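Local coordinates for PelA (Pseudomonas aeruginosa, PDB 5TCB), which probably cleaves glycosidic bonds through the glycoside hydrolase domain described here and may also act as a deacetylase, at residues 169-177 / 186-194. Residues are numbered along the deposited sequence; the frame is centred on the assembly and turned at random.
Sequences LKLFFNRGF and VASAVAVES
F173 lays one ring face on the methyl of A187, a CH-pi contact with A187 CB 3.8 Å from the ring centroid. F173 CG sits beside its own backbone N (chi1 -78°), which turns the ring back over A187. F172 goes to the other face of the sheet. There its ring packs on A189 and A191, with F172 CE1 3.7 Å from A191 CB. Between these side chains the backbones pair tightly as parallel strands: A191 N donates to F173 O at 2.8 Å, and R175 N to A191 O. The two are neighbouring strands of the (beta/alpha)8 (TIM) barrel. N174 and E193 meet at its C-terminal side, which carries the active site in such folds. N174 ND2 reaches E193 OE2 on its anti side at 3.0 Å, and also binds D135; E193 OE1 is held by Y236. The extended R175 chain carries its guanidinium to the E193 backbone, where R175 NH2 donates a hydrogen bond to E193 O at 2.7 Å, from above the carbonyl plane. A water ties N174 OD1, R175 NE and E193 N together. At the other end the K170 side chain is exposed, and its aliphatic part passes S188 OG. Here a water bridges L171 N, V186 O and S188 OG, beside the direct bond from S188 N to L171 O.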
# COMPACT_ATOMS: atom_id res chain seq x y z
N LEU A 169 -1.12 10.33 11.79
CA LEU A 169 -1.24 9.62 10.52
C LEU A 169 -1.71 8.19 10.77
O LEU A 169 -0.99 7.39 11.38
CB LEU A 169 0.10 9.62 9.77
CG LEU A 169 0.59 10.98 9.32
CD1 LEU A 169 1.94 10.83 8.66
CD2 LEU A 169 -0.41 11.57 8.32
N LYS A 170 -2.88 7.86 10.24
CA LYS A 170 -3.28 6.45 10.23
C LYS A 170 -2.37 5.69 9.29
O LYS A 170 -2.09 6.16 8.19
CB LYS A 170 -4.73 6.30 9.76
CG LYS A 170 -5.75 6.86 10.70
CD LYS A 170 -7.15 6.60 10.20
CE LYS A 170 -8.19 7.15 11.15
NZ LYS A 170 -8.36 6.26 12.30
N LEU A 171 -1.90 4.52 9.73
CA LEU A 171 -1.00 3.70 8.92
C LEU A 171 -1.78 2.52 8.33
O LEU A 171 -2.28 1.65 9.05
CB LEU A 171 0.20 3.24 9.75
CG LEU A 171 1.03 4.36 10.39
CD1 LEU A 171 2.22 3.77 11.11
CD2 LEU A 171 1.47 5.42 9.38
N PHE A 172 -1.88 2.52 7.01
CA PHE A 172 -2.63 1.56 6.23
C PHE A 172 -1.56 0.69 5.57
O PHE A 172 -0.87 1.12 4.64
CB PHE A 172 -3.52 2.32 5.25
CG PHE A 172 -4.41 1.50 4.36
CD1 PHE A 172 -4.55 0.13 4.48
CD2 PHE A 172 -5.12 2.17 3.38
CE1 PHE A 172 -5.38 -0.56 3.60
CE2 PHE A 172 -5.97 1.50 2.51
CZ PHE A 172 -6.10 0.13 2.61
N PHE A 173 -1.35 -0.50 6.12
CA PHE A 173 -0.26 -1.37 5.67
C PHE A 173 -0.67 -2.11 4.40
O PHE A 173 -1.80 -2.63 4.32
CB PHE A 173 0.07 -2.44 6.71
CG PHE A 173 0.90 -2.00 7.89
CD1 PHE A 173 0.90 -0.70 8.36
CD2 PHE A 173 1.67 -2.94 8.55
CE1 PHE A 173 1.66 -0.36 9.48
CE2 PHE A 173 2.40 -2.61 9.66
CZ PHE A 173 2.40 -1.32 10.12
N ASN A 174 0.24 -2.22 3.44
CA ASN A 174 0.15 -3.25 2.39
C ASN A 174 0.84 -4.50 2.90
O ASN A 174 2.07 -4.56 2.97
CB ASN A 174 0.75 -2.77 1.07
CG ASN A 174 0.35 -3.66 -0.10
OD1 ASN A 174 -0.45 -4.59 0.08
ND2 ASN A 174 0.86 -3.38 -1.29
N ARG A 175 0.06 -5.50 3.30
CA ARG A 175 0.61 -6.73 3.92
C ARG A 175 1.44 -6.31 5.13
O ARG A 175 0.95 -5.58 5.99
CB ARG A 175 1.36 -7.56 2.90
CG ARG A 175 0.54 -8.08 1.77
CD ARG A 175 1.36 -8.92 0.85
NE ARG A 175 0.59 -9.47 -0.26
CZ ARG A 175 0.73 -10.70 -0.71
NH1 ARG A 175 1.62 -11.54 -0.18
NH2 ARG A 175 -0.03 -11.09 -1.73
N GLY A 176 2.67 -6.77 5.28
CA GLY A 176 3.38 -6.60 6.53
C GLY A 176 3.24 -7.74 7.51
O GLY A 176 3.49 -7.57 8.71
N PHE A 177 2.92 -8.94 7.02
CA PHE A 177 2.61 -10.05 7.90
C PHE A 177 3.77 -10.40 8.81
O PHE A 177 3.56 -10.90 9.93
CB PHE A 177 2.21 -11.27 7.07
CG PHE A 177 1.06 -11.03 6.13
CD1 PHE A 177 -0.10 -10.47 6.59
CD2 PHE A 177 1.16 -11.35 4.79
CE1 PHE A 177 -1.16 -10.20 5.71
CE2 PHE A 177 0.11 -11.11 3.92
CZ PHE A 177 -1.03 -10.56 4.37
N VAL A 186 -0.63 -0.52 15.78
CA VAL A 186 0.06 0.41 14.89
C VAL A 186 -0.70 0.59 13.57
O VAL A 186 -0.83 1.72 13.08
CB VAL A 186 1.50 -0.08 14.64
CG1 VAL A 186 2.21 0.79 13.61
CG2 VAL A 186 2.28 -0.07 15.94
N ALA A 187 -1.15 -0.51 12.97
CA ALA A 187 -1.86 -0.47 11.70
C ALA A 187 -3.35 -0.26 11.90
O ALA A 187 -3.97 -0.86 12.78
CB ALA A 187 -1.64 -1.76 10.91
N SER A 188 -3.93 0.60 11.05
CA SER A 188 -5.36 0.84 11.07
C SER A 188 -6.13 -0.12 10.15
O SER A 188 -7.33 -0.33 10.36
CB SER A 188 -5.64 2.28 10.65
OG SER A 188 -5.31 3.19 11.69
N ALA A 189 -5.46 -0.68 9.15
CA ALA A 189 -6.02 -1.66 8.23
C ALA A 189 -4.84 -2.29 7.51
O ALA A 189 -3.73 -1.74 7.51
CB ALA A 189 -6.99 -1.01 7.23
N VAL A 190 -5.08 -3.45 6.91
CA VAL A 190 -4.10 -4.15 6.10
C VAL A 190 -4.73 -4.48 4.77
O VAL A 190 -5.83 -5.05 4.73
CB VAL A 190 -3.63 -5.43 6.81
CG1 VAL A 190 -2.65 -6.20 5.95
CG2 VAL A 190 -3.04 -5.09 8.17
N ALA A 191 -4.04 -4.11 3.69
CA ALA A 191 -4.45 -4.47 2.34
C ALA A 191 -3.71 -5.70 1.86
O ALA A 191 -2.60 -6.03 2.30
CB ALA A 191 -4.21 -3.32 1.35
N VAL A 192 -4.32 -6.36 0.88
CA VAL A 192 -3.74 -7.53 0.24
C VAL A 192 -4.05 -7.50 -1.25
O VAL A 192 -5.22 -7.51 -1.66
CB VAL A 192 -4.24 -8.85 0.84
CG1 VAL A 192 -3.60 -10.05 0.09
CG2 VAL A 192 -3.93 -8.91 2.31
N GLU A 193 -3.00 -7.48 -2.07
CA GLU A 193 -3.08 -7.79 -3.48
C GLU A 193 -2.68 -9.25 -3.64
O GLU A 193 -1.48 -9.56 -3.44
CB GLU A 193 -2.13 -6.93 -4.31
CG GLU A 193 -2.18 -5.44 -4.08
CD GLU A 193 -0.95 -4.78 -4.68
OE1 GLU A 193 -0.95 -4.47 -5.89
OE2 GLU A 193 0.04 -4.61 -3.95
N SER A 194 -3.57 -10.19 -3.96
CA SER A 194 -4.98 -10.03 -4.28
C SER A 194 -5.69 -11.25 -3.70
O SER A 194 -5.03 -12.21 -3.28
CB SER A 194 -5.20 -9.95 -5.79
OG SER A 194 -4.65 -8.77 -6.34
O HOH W 1 -2.60 3.56 12.40
O HOH W 2 -0.31 -6.89 -1.25